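Local structure of putative cathepsin d (Ixodes ricinus, 5N7N) at residues N105-I110 against A130-G135; P67-T72 against R81-K86; L182-S187 against G337-G342; T7-V12 against L36-Y41. The protein is the inactive precursor of a cathepsin D-like aspartic peptidase, which, once activated, probably cleaves proteins as an endopeptidase. One frame throughout, in Å; residues are numbered along the deposited sequence.

Contact 1 of 4, residues N105-I110 against A130-G135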
loop_
_atom_site.group_PDB
_atom_site.type_symbol
_atom_site.label_atom_id
_atom_site.label_comp_id
_atom_site.label_asym_id
_atom_site.label_seq_id
_atom_site.Cartn_x
_atom_site.Cartn_y
_atom_site.Cartn_z
ATOM N N ASN A 105 -13.179 7.192 9.532
ATOM C CA ASN A 105 -13.977 6.077 9.032
ATOM C C ASN A 105 -14.555 6.267 7.648
ATOM O O ASN A 105 -14.764 7.391 7.186
ATOM C CB ASN A 105 -15.155 5.786 9.966
ATOM C CG ASN A 105 -14.733 5.158 11.289
ATOM O OD1 ASN A 105 -13.545 4.989 11.596
ATOM N ND2 ASN A 105 -15.723 4.829 12.091
ATOM N N VAL A 106 -14.846 5.132 7.023
ATOM C CA VAL A 106 -15.492 5.070 5.727
ATOM C C VAL A 106 -16.761 4.249 5.938
ATOM O O VAL A 106 -16.704 3.183 6.556
ATOM C CB VAL A 106 -14.570 4.426 4.690
ATOM C CG1 VAL A 106 -15.320 4.206 3.380
ATOM C CG2 VAL A 106 -13.344 5.304 4.475
ATOM N N GLU A 107 -17.904 4.747 5.478
ATOM C CA GLU A 107 -19.175 4.112 5.807
ATOM C C GLU A 107 -20.128 4.198 4.642
ATOM O O GLU A 107 -20.038 5.124 3.843
ATOM C CB GLU A 107 -19.816 4.784 7.010
ATOM C CG GLU A 107 -18.897 5.006 8.199
ATOM C CD GLU A 107 -19.629 5.550 9.421
ATOM O OE1 GLU A 107 -20.548 6.387 9.275
ATOM O OE2 GLU A 107 -19.275 5.149 10.539
ATOM N N GLY A 108 -21.044 3.240 4.554
ATOM C CA GLY A 108 -22.113 3.318 3.576
ATOM C C GLY A 108 -22.880 2.035 3.475
ATOM O O GLY A 108 -23.155 1.399 4.487
ATOM N N PHE A 109 -23.217 1.640 2.253
ATOM C CA PHE A 109 -23.948 0.404 2.054
ATOM C C PHE A 109 -23.336 -0.380 0.910
ATOM O O PHE A 109 -22.633 0.179 0.089
ATOM C CB PHE A 109 -25.445 0.673 1.823
ATOM C CG PHE A 109 -25.736 1.461 0.586
ATOM C CD1 PHE A 109 -25.720 2.856 0.617
ATOM C CD2 PHE A 109 -26.052 0.819 -0.606
ATOM C CE1 PHE A 109 -26.001 3.594 -0.532
ATOM C CE2 PHE A 109 -26.334 1.550 -1.772
ATOM C CZ PHE A 109 -26.299 2.938 -1.732
ATOM N N ILE A 110 -23.659 -1.665 0.873
ATOM C CA ILE A 110 -23.138 -2.613 -0.105
ATOM C C ILE A 110 -24.052 -2.661 -1.326
ATOM O O ILE A 110 -25.272 -2.693 -1.181
ATOM C CB ILE A 110 -23.070 -4.037 0.512
ATOM C CG1 ILE A 110 -22.286 -4.046 1.825
ATOM C CG2 ILE A 110 -22.503 -5.055 -0.466
ATOM C CD1 ILE A 110 -20.865 -3.536 1.723
ATOM N N ALA A 130 -19.929 4.370 -0.729
ATOM C CA ALA A 130 -19.562 5.146 0.453
ATOM C C ALA A 130 -20.436 6.379 0.593
ATOM O O ALA A 130 -20.585 7.156 -0.357
ATOM C CB ALA A 130 -18.096 5.566 0.401
ATOM N N LEU A 131 -20.997 6.557 1.778
ATOM C CA LEU A 131 -21.720 7.777 2.126
ATOM C C LEU A 131 -20.951 8.684 3.071
ATOM O O LEU A 131 -21.350 9.828 3.295
ATOM C CB LEU A 131 -23.056 7.400 2.757
ATOM C CG LEU A 131 -24.014 6.646 1.849
ATOM C CD1 LEU A 131 -25.215 6.225 2.678
ATOM C CD2 LEU A 131 -24.456 7.511 0.659
ATOM N N VAL A 132 -19.886 8.160 3.674
ATOM C CA VAL A 132 -19.022 8.932 4.549
ATOM C C VAL A 132 -17.588 8.489 4.271
ATOM O O VAL A 132 -17.312 7.295 4.231
ATOM C CB VAL A 132 -19.362 8.696 6.043
ATOM C CG1 VAL A 132 -18.414 9.461 6.961
ATOM C CG2 VAL A 132 -20.800 9.105 6.358
ATOM N N VAL A 133 -16.696 9.454 4.072
ATOM C CA VAL A 133 -15.259 9.218 3.942
ATOM C C VAL A 133 -14.536 10.259 4.779
ATOM O O VAL A 133 -14.571 11.438 4.433
ATOM C CB VAL A 133 -14.790 9.387 2.483
ATOM C CG1 VAL A 133 -13.276 9.212 2.388
ATOM C CG2 VAL A 133 -15.489 8.406 1.557
ATOM N N GLY A 134 -13.890 9.856 5.869
ATOM C CA GLY A 134 -13.048 10.796 6.646
ATOM C C GLY A 134 -11.676 10.968 5.979
ATOM O O GLY A 134 -11.312 10.140 5.162
ATOM N N GLY A 135 -10.901 12.026 6.224
ATOM C CA GLY A 135 -11.309 13.328 6.716
ATOM C C GLY A 135 -10.475 14.375 5.962
ATOM O O GLY A 135 -10.511 14.439 4.731
#

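Contact 2 of 4, residues P67-T72 against R81-K86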
loop_
_atom_site.group_PDB
_atom_site.type_symbol
_atom_site.label_atom_id
_atom_site.label_comp_id
_atom_site.label_asym_id
_atom_site.label_seq_id
_atom_site.Cartn_x
_atom_site.Cartn_y
_atom_site.Cartn_z
ATOM N N PRO A 67 -17.111 6.383 -3.937
ATOM C CA PRO A 67 -18.146 7.355 -3.551
ATOM C C PRO A 67 -19.479 7.060 -4.228
ATOM O O PRO A 67 -19.507 6.759 -5.407
ATOM C CB PRO A 67 -17.567 8.691 -4.041
ATOM C CG PRO A 67 -16.089 8.459 -4.051
ATOM C CD PRO A 67 -15.948 7.055 -4.541
ATOM N N SER A 68 -20.560 7.092 -3.467
ATOM C CA SER A 68 -21.892 6.923 -4.022
ATOM C C SER A 68 -22.386 8.248 -4.577
ATOM O O SER A 68 -22.087 9.316 -4.046
ATOM C CB SER A 68 -22.874 6.473 -2.947
ATOM O OG SER A 68 -24.183 6.277 -3.478
ATOM N N SER A 69 -23.173 8.157 -5.633
ATOM C CA SER A 69 -23.966 9.288 -6.124
ATOM C C SER A 69 -24.872 9.865 -5.037
ATOM O O SER A 69 -25.211 11.058 -5.048
ATOM C CB SER A 69 -24.835 8.828 -7.307
ATOM O OG SER A 69 -25.721 7.784 -6.901
ATOM N N LYS A 70 -25.279 9.001 -4.110
ATOM C CA LYS A 70 -26.115 9.383 -2.978
ATOM C C LYS A 70 -25.347 10.147 -1.895
ATOM O O LYS A 70 -25.959 10.757 -1.014
ATOM C CB LYS A 70 -26.829 8.136 -2.429
ATOM C CG LYS A 70 -27.775 7.503 -3.465
ATOM C CD LYS A 70 -28.140 6.068 -3.104
ATOM C CE LYS A 70 -29.156 5.433 -4.035
ATOM N NZ LYS A 70 -28.747 5.440 -5.454
ATOM N N CYS A 71 -24.015 10.152 -1.973
ATOM C CA CYS A 71 -23.180 10.868 -1.018
ATOM C C CYS A 71 -22.969 12.291 -1.504
ATOM O O CYS A 71 -22.499 12.502 -2.618
ATOM C CB CYS A 71 -21.818 10.181 -0.885
ATOM S SG CYS A 71 -20.620 10.961 0.223
ATOM N N THR A 72 -23.276 13.249 -0.641
ATOM C CA THR A 72 -23.155 14.650 -0.973
ATOM C C THR A 72 -22.205 15.344 -0.048
ATOM O O THR A 72 -22.198 16.574 0.003
ATOM C CB THR A 72 -24.530 15.362 -0.990
ATOM O OG1 THR A 72 -25.058 15.446 0.328
ATOM C CG2 THR A 72 -25.507 14.607 -1.877
ATOM N N ARG A 81 -18.380 9.484 -8.769
ATOM C CA ARG A 81 -19.351 8.758 -7.932
ATOM C C ARG A 81 -20.117 7.716 -8.731
ATOM O O ARG A 81 -20.435 7.928 -9.888
ATOM C CB ARG A 81 -20.308 9.731 -7.225
ATOM C CG ARG A 81 -19.569 10.903 -6.608
ATOM C CD ARG A 81 -20.412 11.844 -5.774
ATOM N NE ARG A 81 -21.104 12.850 -6.562
ATOM C CZ ARG A 81 -20.537 13.792 -7.329
ATOM N NH1 ARG A 81 -19.214 13.917 -7.481
ATOM N NH2 ARG A 81 -21.332 14.631 -7.983
ATOM N N TYR A 82 -20.396 6.581 -8.093
ATOM C CA TYR A 82 -21.167 5.515 -8.702
ATOM C C TYR A 82 -22.656 5.764 -8.548
ATOM O O TYR A 82 -23.161 5.887 -7.422
ATOM C CB TYR A 82 -20.818 4.180 -8.053
ATOM C CG TYR A 82 -21.694 3.012 -8.459
ATOM C CD1 TYR A 82 -21.666 2.500 -9.743
ATOM C CD2 TYR A 82 -22.523 2.394 -7.532
ATOM C CE1 TYR A 82 -22.456 1.404 -10.098
ATOM C CE2 TYR A 82 -23.307 1.308 -7.863
ATOM C CZ TYR A 82 -23.275 0.811 -9.133
ATOM O OH TYR A 82 -24.073 -0.256 -9.438
ATOM N N ASP A 83 -23.351 5.822 -9.680
ATOM C CA ASP A 83 -24.803 5.897 -9.698
ATOM C C ASP A 83 -25.401 4.566 -10.109
ATOM O O ASP A 83 -25.330 4.182 -11.265
ATOM C CB ASP A 83 -25.273 6.983 -10.659
ATOM C CG ASP A 83 -26.741 7.332 -10.460
ATOM O OD1 ASP A 83 -27.513 6.471 -9.972
ATOM O OD2 ASP A 83 -27.115 8.472 -10.810
ATOM N N SER A 84 -26.003 3.865 -9.158
ATOM C CA SER A 84 -26.556 2.557 -9.433
ATOM C C SER A 84 -27.748 2.620 -10.387
ATOM O O SER A 84 -27.951 1.709 -11.179
ATOM C CB SER A 84 -26.971 1.868 -8.136
ATOM O OG SER A 84 -28.105 2.494 -7.550
ATOM N N SER A 85 -28.528 3.701 -10.310
ATOM C CA SER A 85 -29.725 3.842 -11.136
ATOM C C SER A 85 -29.402 3.988 -12.618
ATOM O O SER A 85 -30.299 3.837 -13.438
ATOM C CB SER A 85 -30.606 5.038 -10.690
ATOM O OG SER A 85 -29.983 6.290 -10.975
ATOM N N LYS A 86 -28.140 4.267 -12.946
ATOM C CA LYS A 86 -27.690 4.437 -14.323
ATOM C C LYS A 86 -27.028 3.176 -14.901
ATOM O O LYS A 86 -26.546 3.215 -16.023
ATOM C CB LYS A 86 -26.702 5.615 -14.399
ATOM C CG LYS A 86 -27.286 6.959 -13.963
ATOM C CD LYS A 86 -28.242 7.544 -15.014
ATOM C CE LYS A 86 -29.618 7.928 -14.464
ATOM N NZ LYS A 86 -29.707 9.336 -14.010
HETATM O O HOH W 1 -26.017 4.947 -6.375
#

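Contact 3 of 4, residues L182-S187 against G337-G342. Unlike the reference sequence in segment 182-187: Leu-182 (reference Arg).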
loop_
_atom_site.group_PDB
_atom_site.type_symbol
_atom_site.label_atom_id
_atom_site.label_comp_id
_atom_site.label_asym_id
_atom_site.label_seq_id
_atom_site.Cartn_x
_atom_site.Cartn_y
_atom_site.Cartn_z
ATOM N N LEU A 182 6.390 -1.218 -8.876
ATOM C CA LEU A 182 6.279 0.162 -8.414
ATOM C C LEU A 182 7.499 0.958 -8.809
ATOM O O LEU A 182 8.611 0.654 -8.372
ATOM C CB LEU A 182 6.137 0.220 -6.900
ATOM C CG LEU A 182 4.885 -0.412 -6.311
ATOM C CD1 LEU A 182 4.904 -0.188 -4.808
ATOM C CD2 LEU A 182 3.609 0.153 -6.918
ATOM N N ASN A 183 7.274 1.979 -9.629
ATOM C CA ASN A 183 8.301 2.939 -9.992
ATOM C C ASN A 183 8.203 4.189 -9.108
ATOM O O ASN A 183 7.254 4.964 -9.222
ATOM C CB ASN A 183 8.136 3.303 -11.463
ATOM C CG ASN A 183 9.379 3.915 -12.042
ATOM O OD1 ASN A 183 9.631 5.094 -11.842
ATOM N ND2 ASN A 183 10.166 3.118 -12.758
ATOM N N ARG A 184 9.188 4.386 -8.232
ATOM C CA ARG A 184 9.208 5.548 -7.315
ATOM C C ARG A 184 9.750 6.813 -7.987
ATOM O O ARG A 184 9.591 7.910 -7.446
ATOM C CB ARG A 184 10.027 5.261 -6.046
ATOM C CG ARG A 184 9.779 3.891 -5.425
ATOM C CD ARG A 184 9.540 3.944 -3.927
ATOM N NE ARG A 184 10.637 4.560 -3.184
ATOM C CZ ARG A 184 10.601 5.733 -2.536
ATOM N NH1 ARG A 184 9.501 6.497 -2.493
ATOM N NH2 ARG A 184 11.699 6.153 -1.910
ATOM N N ASP A 185 10.409 6.642 -9.140
ATOM C CA ASP A 185 10.966 7.737 -9.950
ATOM C C ASP A 185 9.859 8.750 -10.288
ATOM O O ASP A 185 8.787 8.347 -10.755
ATOM C CB ASP A 185 11.572 7.155 -11.249
ATOM C CG ASP A 185 12.585 8.073 -11.925
ATOM O OD1 ASP A 185 12.327 9.284 -12.092
ATOM O OD2 ASP A 185 13.637 7.549 -12.347
ATOM N N PRO A 186 10.100 10.059 -10.035
ATOM C CA PRO A 186 9.099 11.084 -10.382
ATOM C C PRO A 186 8.942 11.310 -11.889
ATOM O O PRO A 186 7.829 11.553 -12.358
ATOM C CB PRO A 186 9.656 12.353 -9.726
ATOM C CG PRO A 186 11.128 12.135 -9.688
ATOM C CD PRO A 186 11.294 10.668 -9.410
ATOM N N SER A 187 10.057 11.222 -12.620
ATOM C CA SER A 187 10.133 11.586 -14.038
ATOM C C SER A 187 9.286 10.703 -14.961
ATOM O O SER A 187 8.466 11.217 -15.723
ATOM C CB SER A 187 11.597 11.545 -14.509
ATOM O OG SER A 187 12.455 12.214 -13.598
ATOM N N GLY A 337 6.029 -0.731 3.132
ATOM C CA GLY A 337 5.489 0.179 2.119
ATOM C C GLY A 337 6.318 0.187 0.848
ATOM O O GLY A 337 7.159 -0.692 0.645
ATOM N N ASP A 338 6.088 1.188 -0.005
ATOM C CA ASP A 338 6.793 1.278 -1.289
ATOM C C ASP A 338 8.303 1.531 -1.165
ATOM O O ASP A 338 9.047 1.235 -2.098
ATOM C CB ASP A 338 6.109 2.248 -2.288
ATOM C CG ASP A 338 6.241 3.736 -1.924
ATOM O OD1 ASP A 338 7.319 4.248 -1.569
ATOM O OD2 ASP A 338 5.224 4.431 -2.022
ATOM N N VAL A 339 8.760 2.036 -0.015
ATOM C CA VAL A 339 10.206 2.148 0.228
ATOM C C VAL A 339 10.873 0.783 0.061
ATOM O O VAL A 339 11.975 0.706 -0.488
ATOM C CB VAL A 339 10.535 2.727 1.611
ATOM C CG1 VAL A 339 12.029 2.610 1.912
ATOM C CG2 VAL A 339 10.122 4.192 1.681
ATOM N N PHE A 340 10.194 -0.272 0.531
ATOM C CA PHE A 340 10.602 -1.647 0.286
ATOM C C PHE A 340 10.113 -2.193 -1.048
ATOM O O PHE A 340 10.853 -2.910 -1.713
ATOM C CB PHE A 340 10.121 -2.587 1.398
ATOM C CG PHE A 340 10.797 -3.927 1.368
ATOM C CD1 PHE A 340 12.063 -4.091 1.933
ATOM C CD2 PHE A 340 10.203 -5.008 0.730
ATOM C CE1 PHE A 340 12.699 -5.314 1.885
ATOM C CE2 PHE A 340 10.843 -6.239 0.681
ATOM C CZ PHE A 340 12.091 -6.391 1.260
ATOM N N LEU A 341 8.869 -1.893 -1.425
ATOM C CA LEU A 341 8.256 -2.503 -2.622
ATOM C C LEU A 341 8.605 -1.841 -3.957
ATOM O O LEU A 341 8.223 -2.350 -5.009
ATOM C CB LEU A 341 6.740 -2.557 -2.469
ATOM C CG LEU A 341 6.226 -3.362 -1.277
ATOM C CD1 LEU A 341 4.782 -2.987 -0.977
ATOM C CD2 LEU A 341 6.328 -4.857 -1.528
ATOM N N GLY A 342 9.278 -0.697 -3.914
ATOM C CA GLY A 342 9.807 -0.030 -5.110
ATOM C C GLY A 342 11.060 -0.717 -5.622
ATOM O O GLY A 342 11.097 -1.145 -6.778
HETATM O O HOH W 2 8.636 -2.618 -7.862
#

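Contact 4 of 4, residues T7-V12 against L36-Y41. Unlike the reference sequence in segment 36-41: Val-39 (reference Glu).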
loop_
_atom_site.group_PDB
_atom_site.type_symbol
_atom_site.label_atom_id
_atom_site.label_comp_id
_atom_site.label_asym_id
_atom_site.label_seq_id
_atom_site.Cartn_x
_atom_site.Cartn_y
_atom_site.Cartn_z
ATOM N N THR A 7 -0.393 5.027 -11.643
ATOM C CA THR A 7 0.135 6.376 -11.613
ATOM C C THR A 7 0.516 6.727 -10.182
ATOM O O THR A 7 -0.218 6.428 -9.239
ATOM C CB THR A 7 -0.878 7.387 -12.153
ATOM O OG1 THR A 7 -1.377 6.921 -13.412
ATOM C CG2 THR A 7 -0.225 8.764 -12.329
ATOM N N ARG A 8 1.680 7.355 -10.045
ATOM C CA ARG A 8 2.222 7.781 -8.760
ATOM C C ARG A 8 1.865 9.244 -8.570
ATOM O O ARG A 8 1.901 10.008 -9.524
ATOM C CB ARG A 8 3.750 7.604 -8.739
ATOM C CG ARG A 8 4.352 7.554 -7.341
ATOM C CD ARG A 8 5.859 7.750 -7.355
ATOM N NE ARG A 8 6.185 9.178 -7.260
ATOM C CZ ARG A 8 6.464 9.848 -6.135
ATOM N NH1 ARG A 8 6.506 9.237 -4.943
ATOM N NH2 ARG A 8 6.719 11.158 -6.203
ATOM N N PHE A 9 1.512 9.623 -7.346
ATOM C CA PHE A 9 1.241 11.023 -6.997
ATOM C C PHE A 9 1.769 11.320 -5.603
ATOM O O PHE A 9 1.916 10.430 -4.777
ATOM C CB PHE A 9 -0.264 11.323 -7.045
ATOM C CG PHE A 9 -1.076 10.536 -6.037
ATOM C CD1 PHE A 9 -1.543 9.258 -6.345
ATOM C CD2 PHE A 9 -1.365 11.069 -4.788
ATOM C CE1 PHE A 9 -2.284 8.529 -5.430
ATOM C CE2 PHE A 9 -2.098 10.344 -3.862
ATOM C CZ PHE A 9 -2.559 9.074 -4.184
ATOM N N LYS A 10 2.013 12.590 -5.343
ATOM C CA LYS A 10 2.503 13.027 -4.055
ATOM C C LYS A 10 1.379 12.877 -3.019
ATOM O O LYS A 10 0.284 13.411 -3.200
ATOM C CB LYS A 10 2.968 14.480 -4.165
ATOM C CG LYS A 10 3.607 15.055 -2.912
ATOM C CD LYS A 10 3.895 16.547 -3.049
ATOM C CE LYS A 10 4.961 16.828 -4.101
ATOM N NZ LYS A 10 5.483 18.218 -4.023
ATOM N N SER A 11 1.660 12.151 -1.939
ATOM C CA SER A 11 0.652 11.846 -0.928
ATOM C C SER A 11 0.139 13.109 -0.244
ATOM O O SER A 11 0.814 14.146 -0.244
ATOM C CB SER A 11 1.245 10.916 0.132
ATOM O OG SER A 11 2.143 11.635 0.952
ATOM N N VAL A 12 -1.035 13.017 0.372
ATOM C CA VAL A 12 -1.585 14.167 1.102
ATOM C C VAL A 12 -0.745 14.444 2.349
ATOM O O VAL A 12 -0.549 15.599 2.718
ATOM C CB VAL A 12 -3.074 13.979 1.445
ATOM C CG1 VAL A 12 -3.607 15.160 2.253
ATOM C CG2 VAL A 12 -3.888 13.814 0.164
ATOM N N LEU A 36 -4.225 9.542 3.779
ATOM C CA LEU A 36 -3.141 10.515 3.735
ATOM C C LEU A 36 -1.836 9.953 3.167
ATOM O O LEU A 36 -0.998 10.735 2.713
ATOM C CB LEU A 36 -2.861 11.086 5.134
ATOM C CG LEU A 36 -4.041 11.742 5.862
ATOM C CD1 LEU A 36 -3.637 12.210 7.247
ATOM C CD2 LEU A 36 -4.582 12.903 5.046
ATOM N N ASP A 37 -1.678 8.621 3.186
ATOM C CA ASP A 37 -0.405 7.928 2.877
ATOM C C ASP A 37 -0.377 7.208 1.537
ATOM O O ASP A 37 0.678 6.747 1.100
ATOM C CB ASP A 37 -0.098 6.898 3.973
ATOM C CG ASP A 37 0.125 7.537 5.325
ATOM O OD1 ASP A 37 0.836 8.556 5.377
ATOM O OD2 ASP A 37 -0.392 7.038 6.353
ATOM N N VAL A 38 -1.532 7.090 0.900
ATOM C CA VAL A 38 -1.644 6.357 -0.358
ATOM C C VAL A 38 -0.981 7.148 -1.482
ATOM O O VAL A 38 -1.071 8.379 -1.523
ATOM C CB VAL A 38 -3.108 6.025 -0.710
ATOM C CG1 VAL A 38 -3.711 5.114 0.354
ATOM C CG2 VAL A 38 -3.944 7.297 -0.897
ATOM N N VAL A 39 -0.293 6.433 -2.367
ATOM C CA VAL A 39 0.573 7.052 -3.367
ATOM C C VAL A 39 0.389 6.540 -4.806
ATOM O O VAL A 39 0.796 7.238 -5.732
ATOM C CB VAL A 39 2.047 6.978 -2.881
ATOM C CG1 VAL A 39 3.067 7.207 -3.996
ATOM C CG2 VAL A 39 2.286 8.014 -1.783
ATOM N N TYR A 40 -0.247 5.379 -5.008
ATOM C CA TYR A 40 -0.432 4.801 -6.344
ATOM C C TYR A 40 -1.900 4.500 -6.635
ATOM O O TYR A 40 -2.547 3.828 -5.839
ATOM C CB TYR A 40 0.380 3.499 -6.476
ATOM C CG TYR A 40 1.891 3.701 -6.441
ATOM C CD1 TYR A 40 2.616 3.932 -7.620
ATOM C CD2 TYR A 40 2.598 3.664 -5.231
ATOM C CE1 TYR A 40 3.991 4.121 -7.592
ATOM C CE2 TYR A 40 3.978 3.856 -5.195
ATOM C CZ TYR A 40 4.668 4.084 -6.375
ATOM O OH TYR A 40 6.028 4.277 -6.342
ATOM N N TYR A 41 -2.408 4.950 -7.788
ATOM C CA TYR A 41 -3.760 4.596 -8.222
ATOM C C TYR A 41 -3.777 4.030 -9.620
ATOM O O TYR A 41 -2.841 4.193 -10.378
ATOM C CB TYR A 41 -4.727 5.799 -8.143
ATOM C CG TYR A 41 -4.474 6.897 -9.141
ATOM C CD1 TYR A 41 -4.979 6.814 -10.431
ATOM C CD2 TYR A 41 -3.740 8.018 -8.803
ATOM C CE1 TYR A 41 -4.757 7.810 -11.372
ATOM C CE2 TYR A 41 -3.502 9.031 -9.735
ATOM C CZ TYR A 41 -4.025 8.915 -11.024
ATOM O OH TYR A 41 -3.824 9.873 -11.983
#

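Contact 1 of 4, residues N105-I110 against A130-G135
The carbonyl oxygen of Glu-107 takes two backbone donors at once: Leu-131 N at 2.7 Å, lying in the carbonyl plane, and Val-132 N at 3.0 Å, tilted from it by 29°. The return bond, Glu-107 N to Val-132 O (2.9 Å), closes an antiparallel pair, and two residues along each segment Gly-134 N donates to Asn-105 O (2.9 Å). Packing is closest around the doubly used oxygen, where Ala-130 CA also comes within 3.4 Å of Glu-107 O and bare Gly-108 lies against the backbone of Ala-130 and Leu-131. On the inner face Val-106 turns CG1 to Ala-130 CB at 4.3 Å and CG2 to Val-133 CG1; Trp-65 of strand 64-67 touches all three residues.

The other face is looser and reaches toward solvent. There the side chains of Glu-107 and Val-132 run side by side, with OE1 of the glutamate 4.0 Å from CG2 of the valine. Farther along, Leu-131 CD1 meets the rim of the Phe-109 ring in its plane, 4.0 Å from CD1 of Phe-109. Strand 106-117 pairs here with 130-135 and along its other edge with strand 91-99; strands 91-99 and 106-117 form the hairpin whose connecting loop carries Tyr-101, consistent with the flap of aspartic peptidases. Leu-131 and Val-132 set together against Glu-107 make a classic beta bulge.

Contact 2 of 4, residues P67-T72 against R81-K86
Ser-69 N reaches the carbonyl oxygen of Tyr-82 from well above the carbonyl plane, 49° out of it, yet the N-H points almost straight at its acceptor over 2.9 Å. Its counterpart is nearly collinear with the acceptor carbonyl: Tyr-82 N donates to Pro-67 O at 2.8 Å. These two bonds form a single backbone bridge, after which 67-72 bends away in a type I turn from Ser-68 to Cys-71. Inside that turn Ser-68 OG accepts from Lys-70 N, an ST turn, and also bonds to Glu-129.

One water extends the bridge. Its oxygen accepts from Lys-70 NZ at 2.9 Å and from Ser-84 N at 3.0 Å, and shares a hydrogen bond with Ser-69 OG. A bend at the last torsion of Lys-70 (chi4 56°) swings the ammonium group in to the water. Ser-69 also lays its OG against the Asp-83 side chain, 3.7 Å from CG, while Asp-83 OD1 takes both N and OG of Ser-85 from one face of its carboxylate, the first of these bonds making an Asx turn.

Arg-81 lies along the other flank. Its CG touches Pro-67 CB at 3.9 Å, and its CD lies 3.5 Å from Ser-68 O.

Helix 74-77 links the two segments, with Cys-71 tied to Cys-76 by a disulfide and Pro-67 packed against the same helix. Tyr-82 reaches between strands 51-58 and 120-130, its OH bonded to Asp-113 of strand 106-117.

Contact 3 of 4, residues L182-S187 against G337-G342
Leu-182, at the end of strand 177-182, passes Gly-342 with their CA atoms 4.8 Å apart. No direct hydrogen bond joins the segments. Instead, Gly-342 CA directs a C-H toward Leu-182 O, 3.5 Å away, and a water accepts from Leu-182 N at 2.8 Å while donating to Leu-341 O. Gly-337 stands at the N-cap position of helix 338-341, whose first turn is closed by Leu-341 N donating to Gly-337 O.

Leu-182, which differs from the reference arginine, pushes CD1 into the notch between Asp-338 CB (3.7 Å) and Leu-341 CB (3.8 Å). It runs alongside Leu-341 but crosses Asp-338 at about a right angle. The Leu-341 side chain lies about 6 Å from that of Asn-249, the predicted active-site position altered in this structure. Arg-184 passes Gly-342 with its CG, then bends twice, at chi2 (-132°) and chi3 (-58°), to carry its guanidinium over the start of the helix. Val-339 CA covers one face of that group. NH1 makes a salt bridge with Asp-338 OD1 at 3.3 Å, the guanidinium and carboxylate planes being only 17° apart, and Arg-184 CD comes equally near that oxygen.

Both charged groups have second partners: Asp-338 OD2 bonds to Ser-253 OG and Arg-184 NH2 to Asp-307 O. The buried carboxylate, in the first helical turn and beside a guanidinium, would be expected to remain ionised.

Contact 4 of 4, residues T7-V12 against L36-Y41
Phe-9 and Tyr-41 both set CG between their own backbone N and carbonyl carbon (chi1 63° and 69°), which folds each ring back across the opposite segment. The Phe-9 ring comes down over Val-39, whose CA lies over one face, 4.0 Å from the ring centroid. Tyr-41 in turn lies under Thr-7, with Thr-7 CB over the ring face, toward its rim. Where the two rings meet, Phe-9 CD1 abuts the edge of the Tyr-41 ring in its plane, 3.5 Å from CD2; the ring planes are inclined by 39°. Pro-142 touches both.

Beneath these rings the chains run antiparallel. Thr-7 N donates to Tyr-41 O at 2.9 Å and Tyr-41 N to Thr-7 O at 3.0 Å, and Phe-9 N donates to Val-39 O at 3.0 Å. On the reverse side Arg-8 lays its CG 3.5 Å from Tyr-40 CE1 and almost as near Val-39 CG1, a residue that is glutamate in the reference sequence. Farther on, Ser-11 CB rests 3.4 Å from Leu-36 O, its OG capping Lys-14 N of helix 12-18, and Val-12 CG1 meets Leu-36 CD2 at 3.7 Å.

Across the contact the chemistry is backbone hydrogen bonding and apolar packing, without a salt bridge between the segments. Such a grip is consistent with the zymogen fold of this family, in which the first propeptide strand is held in the sheet, here with the side chain of Val-38 about 6 Å from that of Asp-58, the predicted active-site aspartate.

How the contacts relate
Along the chain, contact 4 closes first, then contacts 2, 1 and 3 follow in series. Contacts 1 and 2 lie on one flank, their centres 12 Å apart, and touch where Ala-130 O probably accepts from Ser-68 N. Contacts 3 and 4, with centres 11 Å apart, meet near the middle of the molecule through Tyr-40, which packs on Asp-338. Contacts 1 and 4, nearest atoms about 6 Å apart, do not touch but reach the same sheet, where strands 106-117 and 40-46 are neighbours; contact 3 is about 29 Å from contact 1 between centres, across the centre of the chain. Strand 2-8 pairs with both 40-46 and 192-196, consistent with a propeptide strand built into the zymogen sheet.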